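Local coordinates for YflH protein (Bacillus subtilis, PDB 3D0W), which is of unknown function, a small all-helical member of the DUF3243 family that forms a two-chain assembly in the crystal, at residues F29-K37 against L96-Q104; L60-E68 against E75-S83. All blocks are in the same frame, centred on the assembly; numbering follows the deposited sequence.

In the fold
Four helices form most of the ordered chain, and the two contacts tie them together in pairs. Contact 1 sets the first helix, 23-48, against the last, 87-101; contact 2 joins helices 56-65 and 73-84 and is nested inside the loop that contact 1 closes. Their centres lie about 14 Å apart, yet they share one apolar core: Leu36 CD2 packs 3.5 Å from Tyr63 CE2, Phe32 CZ 3.5 Å from Leu78 CD1, and Val98 CG2 3.6 Å from Leu60 CD1. A probable hydrogen bond, Tyr35 OH to Glu68 OE2 at 3.0 Å, adds a polar link. Both contacts also touch the second subunit.

Contact 1. Residues F29-K37 against L96-Q104; sequences FEEFKGYLK and LLVKLVDKQ
Leu36 of helix 23-48 meets Val101 and Leu97 of helix 87-101 at the apolar centre. Its CB lies 3.5 Å from Val101 CG2, and its CD1 reaches Leu97 CD2 at 3.7 Å, the two leucines crossing at about a right angle. Branched aliphatic residues suit this buried patch because their methyls divide between neighbours, CD1 of Leu36 also meeting Val101 CG2. The short helical segments cross at -114° with axes 10.0 Å apart. Two turns back along helix 23-48, Phe29 meets Leu100 from the opposite direction, Phe29 CZ standing 3.8 Å from Leu100 CD2. From the second subunit, Glu80 packs on Phe29 and Leu81 on Leu100.

The polar edge belongs to two lysines. Val101 directs its other methyl, CG1, to the aliphatic part of Lys37, 3.8 Å from CE. Lys33 has CG anti to the backbone N (chi1 -176°) and an extended chain, which carries its carbons past the last carbonyls of the helix; CE comes 3.1 Å from Val101 O. Its ammonium then donates a hydrogen bond of 3.0 Å from NZ to Lys103 O, arriving 49° above the carbonyl plane, not along a lone pair.

A long lysine fits because its methylenes continue the apolar surface while its ammonium lies just past the last turn of helix 87-101, where backbone carbonyls can receive it. Gln104 OXT is 4.6 Å from Lys33 NZ, too far for a salt bridge but near enough to favour, probably, the protonated amine. Through this charge and its bond to Lys103 O, the lysine probably helps to tether the chain end.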
loop_
_atom_site.group_PDB
_atom_site.type_symbol
_atom_site.label_atom_id
_atom_site.label_comp_id
_atom_site.label_asym_id
_atom_site.label_seq_id
_atom_site.Cartn_x
_atom_site.Cartn_y
_atom_site.Cartn_z
ATOM N N PHE A 29 -9.194 5.541 -7.390
ATOM C CA PHE A 29 -8.445 5.878 -6.185
ATOM C C PHE A 29 -9.216 6.906 -5.373
ATOM O O PHE A 29 -9.308 6.804 -4.149
ATOM C CB PHE A 29 -7.065 6.442 -6.519
ATOM C CG PHE A 29 -6.289 6.863 -5.301
ATOM C CD1 PHE A 29 -5.720 5.911 -4.463
ATOM C CD2 PHE A 29 -6.203 8.207 -4.946
ATOM C CE1 PHE A 29 -5.074 6.293 -3.274
ATOM C CE2 PHE A 29 -5.565 8.601 -3.768
ATOM C CZ PHE A 29 -5.001 7.647 -2.929
ATOM N N GLU A 30 -9.772 7.903 -6.056
ATOM C CA GLU A 30 -10.533 8.941 -5.378
ATOM C C GLU A 30 -11.689 8.341 -4.601
ATOM O O GLU A 30 -11.982 8.770 -3.483
ATOM C CB GLU A 30 -11.057 9.972 -6.385
ATOM C CG GLU A 30 -9.982 10.904 -6.913
ATOM C CD GLU A 30 -9.184 11.567 -5.798
ATOM O OE1 GLU A 30 -9.802 12.144 -4.870
ATOM O OE2 GLU A 30 -7.938 11.515 -5.853
ATOM N N GLU A 31 -12.342 7.343 -5.192
ATOM C CA GLU A 31 -13.463 6.682 -4.538
ATOM C C GLU A 31 -12.952 5.869 -3.354
ATOM O O GLU A 31 -13.558 5.869 -2.283
ATOM C CB GLU A 31 -14.197 5.756 -5.511
ATOM C CG GLU A 31 -14.885 6.461 -6.673
ATOM C CD GLU A 31 -15.778 5.519 -7.472
ATOM O OE1 GLU A 31 -15.288 4.458 -7.920
ATOM O OE2 GLU A 31 -16.972 5.840 -7.653
ATOM N N PHE A 32 -11.840 5.169 -3.559
ATOM C CA PHE A 32 -11.227 4.358 -2.510
ATOM C C PHE A 32 -10.917 5.262 -1.317
ATOM O O PHE A 32 -11.289 4.974 -0.181
ATOM C CB PHE A 32 -9.935 3.724 -3.036
ATOM C CG PHE A 32 -9.034 3.190 -1.958
ATOM C CD1 PHE A 32 -9.422 2.107 -1.177
ATOM C CD2 PHE A 32 -7.795 3.779 -1.719
ATOM C CE1 PHE A 32 -8.590 1.616 -0.173
ATOM C CE2 PHE A 32 -6.957 3.297 -0.718
ATOM C CZ PHE A 32 -7.358 2.210 0.057
ATOM N N LYS A 33 -10.237 6.363 -1.597
ATOM C CA LYS A 33 -9.874 7.331 -0.573
ATOM C C LYS A 33 -11.136 7.831 0.144
ATOM O O LYS A 33 -11.155 7.963 1.371
ATOM C CB LYS A 33 -9.124 8.491 -1.231
ATOM C CG LYS A 33 -8.589 9.544 -0.297
ATOM C CD LYS A 33 -7.860 10.614 -1.096
ATOM C CE LYS A 33 -7.612 11.862 -0.268
ATOM N NZ LYS A 33 -6.838 12.875 -1.036
ATOM N N GLY A 34 -12.195 8.089 -0.621
ATOM C CA GLY A 34 -13.437 8.557 -0.027
ATOM C C GLY A 34 -14.086 7.530 0.887
ATOM O O GLY A 34 -14.741 7.883 1.870
ATOM N N TYR A 35 -13.915 6.253 0.556
ATOM C CA TYR A 35 -14.470 5.170 1.359
ATOM C C TYR A 35 -13.737 5.101 2.705
ATOM O O TYR A 35 -14.352 4.863 3.746
ATOM C CB TYR A 35 -14.336 3.842 0.598
ATOM C CG TYR A 35 -14.794 2.623 1.366
ATOM C CD1 TYR A 35 -16.108 2.514 1.824
ATOM C CD2 TYR A 35 -13.910 1.579 1.645
ATOM C CE1 TYR A 35 -16.529 1.397 2.539
ATOM C CE2 TYR A 35 -14.318 0.460 2.360
ATOM C CZ TYR A 35 -15.632 0.374 2.807
ATOM O OH TYR A 35 -16.045 -0.728 3.528
ATOM N N LEU A 36 -12.424 5.314 2.685
ATOM C CA LEU A 36 -11.644 5.287 3.919
ATOM C C LEU A 36 -12.047 6.481 4.769
ATOM O O LEU A 36 -12.240 6.368 5.979
ATOM C CB LEU A 36 -10.141 5.347 3.616
ATOM C CG LEU A 36 -9.548 4.157 2.842
ATOM C CD1 LEU A 36 -8.032 4.295 2.757
ATOM C CD2 LEU A 36 -9.914 2.866 3.526
ATOM N N LYS A 37 -12.167 7.634 4.124
ATOM C CA LYS A 37 -12.567 8.840 4.824
ATOM C C LYS A 37 -13.946 8.606 5.461
ATOM O O LYS A 37 -14.229 9.127 6.538
ATOM C CB LYS A 37 -12.598 10.022 3.850
ATOM C CG LYS A 37 -12.673 11.381 4.530
ATOM C CD LYS A 37 -12.387 12.518 3.556
ATOM C CE LYS A 37 -10.959 12.451 3.025
ATOM N NZ LYS A 37 -10.636 13.600 2.133
ATOM N N LEU A 96 0.317 5.694 8.061
ATOM C CA LEU A 96 0.613 6.207 6.724
ATOM C C LEU A 96 -0.677 6.371 5.925
ATOM O O LEU A 96 -0.846 7.342 5.177
ATOM C CB LEU A 96 1.573 5.259 5.990
ATOM C CG LEU A 96 2.220 5.793 4.710
ATOM C CD1 LEU A 96 3.028 7.049 5.041
ATOM C CD2 LEU A 96 3.118 4.736 4.084
ATOM N N LEU A 97 -1.585 5.416 6.087
ATOM C CA LEU A 97 -2.866 5.453 5.397
ATOM C C LEU A 97 -3.696 6.660 5.845
ATOM O O LEU A 97 -4.470 7.206 5.063
ATOM C CB LEU A 97 -3.652 4.164 5.660
ATOM C CG LEU A 97 -4.782 3.894 4.662
ATOM C CD1 LEU A 97 -4.165 3.534 3.321
ATOM C CD2 LEU A 97 -5.680 2.754 5.155
ATOM N N VAL A 98 -3.562 7.062 7.107
ATOM C CA VAL A 98 -4.303 8.222 7.593
ATOM C C VAL A 98 -3.776 9.473 6.878
ATOM O O VAL A 98 -4.549 10.356 6.502
ATOM C CB VAL A 98 -4.159 8.394 9.128
ATOM C CG1 VAL A 98 -4.646 9.787 9.562
ATOM C CG2 VAL A 98 -4.976 7.323 9.842
ATOM N N LYS A 99 -2.459 9.540 6.697
ATOM C CA LYS A 99 -1.840 10.667 6.006
ATOM C C LYS A 99 -2.303 10.677 4.545
ATOM O O LYS A 99 -2.508 11.736 3.953
ATOM C CB LYS A 99 -0.305 10.555 6.085
ATOM C CG LYS A 99 0.269 10.768 7.497
ATOM C CD LYS A 99 1.734 10.297 7.625
ATOM C CE LYS A 99 2.698 11.164 6.827
ATOM N NZ LYS A 99 4.155 10.792 7.008
ATOM N N LEU A 100 -2.464 9.492 3.962
ATOM C CA LEU A 100 -2.914 9.388 2.582
ATOM C C LEU A 100 -4.359 9.872 2.474
ATOM O O LEU A 100 -4.704 10.630 1.563
ATOM C CB LEU A 100 -2.774 7.944 2.087
ATOM C CG LEU A 100 -3.375 7.531 0.741
ATOM C CD1 LEU A 100 -2.640 6.314 0.219
ATOM C CD2 LEU A 100 -4.870 7.235 0.891
ATOM N N VAL A 101 -5.199 9.458 3.415
ATOM C CA VAL A 101 -6.594 9.881 3.401
ATOM C C VAL A 101 -6.723 11.405 3.534
ATOM O O VAL A 101 -7.496 12.035 2.805
ATOM C CB VAL A 101 -7.392 9.191 4.527
ATOM C CG1 VAL A 101 -8.754 9.854 4.694
ATOM C CG2 VAL A 101 -7.570 7.717 4.189
ATOM N N ASP A 102 -5.951 11.992 4.447
ATOM C CA ASP A 102 -5.980 13.436 4.675
ATOM C C ASP A 102 -5.082 14.244 3.734
ATOM O O ASP A 102 -4.670 15.357 4.064
ATOM C CB ASP A 102 -5.584 13.738 6.121
ATOM C CG ASP A 102 -6.668 13.371 7.107
ATOM O OD1 ASP A 102 -7.760 13.974 7.041
ATOM O OD2 ASP A 102 -6.437 12.481 7.948
ATOM N N LYS A 103 -4.786 13.695 2.564
ATOM C CA LYS A 103 -3.928 14.378 1.602
ATOM C C LYS A 103 -4.692 15.425 0.794
ATOM O O LYS A 103 -5.889 15.281 0.551
ATOM C CB LYS A 103 -3.300 13.351 0.656
ATOM C CG LYS A 103 -2.322 13.910 -0.366
ATOM C CD LYS A 103 -1.873 12.791 -1.304
ATOM C CE LYS A 103 -0.920 13.276 -2.383
ATOM N NZ LYS A 103 0.394 13.679 -1.823
ATOM N N GLN A 104 -3.972 16.466 0.380
ATOM C CA GLN A 104 -4.500 17.580 -0.412
ATOM C C GLN A 104 -5.872 18.089 0.018
ATOM O O GLN A 104 -5.916 19.179 0.624
ATOM C CB GLN A 104 -4.534 17.205 -1.900
ATOM C CG GLN A 104 -5.482 16.067 -2.257
ATOM C CD GLN A 104 -5.445 15.717 -3.732
ATOM O OE1 GLN A 104 -5.771 16.544 -4.590
ATOM N NE2 GLN A 104 -5.042 14.486 -4.038
ATOM O OXT GLN A 104 -6.884 17.405 -0.245
#

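Contact 2. Residues L60-E68 against E75-S83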
loop_
_atom_site.group_PDB
_atom_site.type_symbol
_atom_site.label_atom_id
_atom_site.label_comp_id
_atom_site.label_asym_id
_atom_site.label_seq_id
_atom_site.Cartn_x
_atom_site.Cartn_y
_atom_site.Cartn_z
ATOM N N LEU A 60 -8.858 2.844 11.049
ATOM C CA LEU A 60 -8.423 2.203 9.813
ATOM C C LEU A 60 -7.845 0.814 10.105
ATOM O O LEU A 60 -7.984 -0.103 9.298
ATOM C CB LEU A 60 -7.395 3.084 9.080
ATOM C CG LEU A 60 -7.970 4.393 8.511
ATOM C CD1 LEU A 60 -6.909 5.171 7.747
ATOM C CD2 LEU A 60 -9.133 4.062 7.577
ATOM N N GLY A 61 -7.207 0.666 11.265
ATOM C CA GLY A 61 -6.646 -0.625 11.647
ATOM C C GLY A 61 -7.763 -1.638 11.842
ATOM O O GLY A 61 -7.682 -2.773 11.352
ATOM N N ASP A 62 -8.809 -1.230 12.560
ATOM C CA ASP A 62 -9.958 -2.101 12.780
ATOM C C ASP A 62 -10.575 -2.464 11.430
ATOM O O ASP A 62 -11.014 -3.596 11.219
ATOM C CB ASP A 62 -11.010 -1.417 13.662
ATOM C CG ASP A 62 -10.562 -1.273 15.109
ATOM O OD1 ASP A 62 -9.620 -1.982 15.523
ATOM O OD2 ASP A 62 -11.164 -0.456 15.839
ATOM N N TYR A 63 -10.604 -1.500 10.515
ATOM C CA TYR A 63 -11.152 -1.721 9.176
ATOM C C TYR A 63 -10.385 -2.838 8.459
ATOM O O TYR A 63 -10.981 -3.798 7.952
ATOM C CB TYR A 63 -11.078 -0.422 8.365
ATOM C CG TYR A 63 -11.060 -0.612 6.860
ATOM C CD1 TYR A 63 -12.144 -1.186 6.186
ATOM C CD2 TYR A 63 -9.954 -0.226 6.112
ATOM C CE1 TYR A 63 -12.117 -1.368 4.800
ATOM C CE2 TYR A 63 -9.915 -0.401 4.735
ATOM C CZ TYR A 63 -10.996 -0.971 4.085
ATOM O OH TYR A 63 -10.940 -1.140 2.721
ATOM N N LEU A 64 -9.061 -2.713 8.419
ATOM C CA LEU A 64 -8.248 -3.728 7.770
ATOM C C LEU A 64 -8.360 -5.062 8.507
ATOM O O LEU A 64 -8.285 -6.122 7.891
ATOM C CB LEU A 64 -6.789 -3.250 7.682
ATOM C CG LEU A 64 -6.611 -2.051 6.729
ATOM C CD1 LEU A 64 -5.200 -1.486 6.820
ATOM C CD2 LEU A 64 -6.918 -2.495 5.298
ATOM N N ALA A 65 -8.568 -5.012 9.821
ATOM C CA ALA A 65 -8.686 -6.236 10.613
ATOM C C ALA A 65 -9.943 -7.038 10.258
ATOM O O ALA A 65 -10.045 -8.214 10.591
ATOM C CB ALA A 65 -8.675 -5.904 12.105
ATOM N N LYS A 66 -10.891 -6.399 9.577
ATOM C CA LYS A 66 -12.132 -7.061 9.180
ATOM C C LYS A 66 -11.913 -8.048 8.040
ATOM O O LYS A 66 -12.700 -8.980 7.853
ATOM C CB LYS A 66 -13.169 -6.030 8.742
ATOM C CG LYS A 66 -13.730 -5.189 9.867
ATOM C CD LYS A 66 -14.692 -4.136 9.321
ATOM C CE LYS A 66 -15.430 -3.422 10.440
ATOM N NZ LYS A 66 -14.491 -2.877 11.458
ATOM N N HIS A 67 -10.841 -7.838 7.281
ATOM C CA HIS A 67 -10.526 -8.692 6.147
ATOM C C HIS A 67 -11.676 -8.712 5.138
ATOM O O HIS A 67 -12.081 -9.765 4.660
ATOM C CB HIS A 67 -10.210 -10.115 6.622
ATOM C CG HIS A 67 -8.993 -10.201 7.492
ATOM N ND1 HIS A 67 -7.736 -9.848 7.050
ATOM C CD2 HIS A 67 -8.844 -10.571 8.786
ATOM C CE1 HIS A 67 -6.865 -9.999 8.033
ATOM N NE2 HIS A 67 -7.512 -10.435 9.098
ATOM N N GLU A 68 -12.202 -7.534 4.822
ATOM C CA GLU A 68 -13.284 -7.416 3.852
ATOM C C GLU A 68 -12.774 -7.791 2.465
ATOM O O GLU A 68 -11.607 -7.544 2.127
ATOM C CB GLU A 68 -13.821 -5.983 3.832
ATOM C CG GLU A 68 -14.404 -5.529 5.161
ATOM C CD GLU A 68 -15.029 -4.147 5.091
ATOM O OE1 GLU A 68 -15.543 -3.676 6.129
ATOM O OE2 GLU A 68 -15.007 -3.532 4.004
ATOM N N GLU A 75 -7.512 -2.009 -2.483
ATOM C CA GLU A 75 -7.875 -2.870 -1.366
ATOM C C GLU A 75 -7.129 -4.193 -1.363
ATOM O O GLU A 75 -6.811 -4.736 -0.299
ATOM C CB GLU A 75 -9.383 -3.094 -1.378
ATOM C CG GLU A 75 -10.142 -1.836 -0.968
ATOM C CD GLU A 75 -11.635 -1.926 -1.236
ATOM O OE1 GLU A 75 -12.159 -3.051 -1.399
ATOM O OE2 GLU A 75 -12.283 -0.862 -1.268
HETATM N N MSE A 76 -6.855 -4.709 -2.552
HETATM C CA MSE A 76 -6.132 -5.961 -2.676
HETATM C C MSE A 76 -4.713 -5.774 -2.134
HETATM O O MSE A 76 -4.233 -6.582 -1.342
HETATM C CB MSE A 76 -6.074 -6.396 -4.134
HETATM C CG MSE A 76 -5.372 -7.708 -4.326
HETATM SE SE MSE A 76 -6.318 -9.154 -3.444
HETATM C CE MSE A 76 -6.511 -10.272 -5.002
ATOM N N LEU A 77 -4.038 -4.708 -2.559
ATOM C CA LEU A 77 -2.681 -4.456 -2.069
ATOM C C LEU A 77 -2.688 -4.254 -0.549
ATOM O O LEU A 77 -1.853 -4.817 0.158
ATOM C CB LEU A 77 -2.075 -3.223 -2.755
ATOM C CG LEU A 77 -0.652 -2.824 -2.319
ATOM C CD1 LEU A 77 0.298 -3.959 -2.615
ATOM C CD2 LEU A 77 -0.199 -1.565 -3.067
ATOM N N LEU A 78 -3.632 -3.463 -0.038
ATOM C CA LEU A 78 -3.691 -3.219 1.397
ATOM C C LEU A 78 -3.838 -4.489 2.211
ATOM O O LEU A 78 -3.147 -4.667 3.219
ATOM C CB LEU A 78 -4.842 -2.282 1.762
ATOM C CG LEU A 78 -4.560 -0.786 1.729
ATOM C CD1 LEU A 78 -5.798 -0.035 2.226
ATOM C CD2 LEU A 78 -3.339 -0.474 2.622
ATOM N N GLN A 79 -4.744 -5.363 1.792
ATOM C CA GLN A 79 -4.960 -6.605 2.528
ATOM C C GLN A 79 -3.742 -7.521 2.468
ATOM O O GLN A 79 -3.417 -8.180 3.451
ATOM C CB GLN A 79 -6.189 -7.348 2.000
ATOM C CG GLN A 79 -7.521 -6.703 2.375
ATOM C CD GLN A 79 -7.722 -6.550 3.882
ATOM O OE1 GLN A 79 -7.349 -7.422 4.672
ATOM N NE2 GLN A 79 -8.335 -5.442 4.282
ATOM N N GLU A 80 -3.083 -7.571 1.318
ATOM C CA GLU A 80 -1.893 -8.406 1.164
ATOM C C GLU A 80 -0.751 -7.868 2.041
ATOM O O GLU A 80 -0.003 -8.641 2.636
ATOM C CB GLU A 80 -1.457 -8.455 -0.298
ATOM C CG GLU A 80 -2.322 -9.338 -1.187
ATOM C CD GLU A 80 -2.326 -10.796 -0.751
ATOM O OE1 GLU A 80 -1.250 -11.329 -0.399
ATOM O OE2 GLU A 80 -3.406 -11.416 -0.768
ATOM N N LEU A 81 -0.627 -6.547 2.122
ATOM C CA LEU A 81 0.400 -5.929 2.961
ATOM C C LEU A 81 0.097 -6.238 4.419
ATOM O O LEU A 81 0.985 -6.587 5.189
ATOM C CB LEU A 81 0.427 -4.403 2.758
ATOM C CG LEU A 81 1.112 -3.898 1.482
ATOM C CD1 LEU A 81 0.853 -2.389 1.280
ATOM C CD2 LEU A 81 2.612 -4.161 1.594
ATOM N N TRP A 82 -1.174 -6.120 4.791
ATOM C CA TRP A 82 -1.608 -6.362 6.158
ATOM C C TRP A 82 -1.325 -7.801 6.576
ATOM O O TRP A 82 -0.967 -8.063 7.727
ATOM C CB TRP A 82 -3.117 -6.089 6.269
ATOM C CG TRP A 82 -3.619 -5.829 7.646
ATOM C CD1 TRP A 82 -4.405 -6.648 8.402
ATOM C CD2 TRP A 82 -3.428 -4.633 8.414
ATOM N NE1 TRP A 82 -4.721 -6.032 9.591
ATOM C CE2 TRP A 82 -4.135 -4.795 9.623
ATOM C CE3 TRP A 82 -2.726 -3.439 8.196
ATOM C CZ2 TRP A 82 -4.169 -3.806 10.614
ATOM C CZ3 TRP A 82 -2.756 -2.455 9.182
ATOM C CH2 TRP A 82 -3.474 -2.648 10.377
ATOM N N SER A 83 -1.497 -8.728 5.639
ATOM C CA SER A 83 -1.297 -10.144 5.930
ATOM C C SER A 83 0.155 -10.532 6.228
ATOM O O SER A 83 0.399 -11.574 6.831
ATOM C CB SER A 83 -1.831 -11.004 4.774
ATOM O OG SER A 83 -0.933 -10.999 3.676
HETATM O O HOH W 1 -5.200 -9.145 5.323
#
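Glu75 touches Tyr63 through its aliphatic part, CG lying 3.8 Å from Tyr63 OH, and the carboxylate plane stands nearly upright to the ring, 83° apart. Its OE1 accepts a hydrogen bond from Gln71 N. One turn on, Leu78 presents CD1 to Leu64 CD2 at 4.1 Å; a leucine suits this inward position, where it also packs on Phe32 and Leu97.

Gln79 is the polar counterpart. Bent at chi2 (-58°), its chain folds back so that NE2 sits 3.4 Å from Leu64 CD2, while OE1 accepts a weak hydrogen bond from His67 ND1. A water in the imidazole plane bridges the same groups: it donates to OE1 and the backbone O of Gln79, and ND1 divides its weak donation between OE1 and the water. An amide serves well at this partly exposed side, combining an apolar flank with a polar end.

Trp82 closes the contact. Leu64 CB rests over one face in a CH-pi contact, 3.7 Å from the centroid of the five-membered ring, and Leu64 CD1 lies 3.4 Å from Trp82 CE3. The benzo end lies along the Gly61 backbone, with Trp82 CZ2 3.7 Å from Gly61 O. Lys90 adds a cation-pi interaction.

The chain leaves helical conformation by His67, whose phi is positive. With 91° between the short segments, this is a near-orthogonal pair of consecutive helices, an alpha-alpha corner in an all-alpha fold.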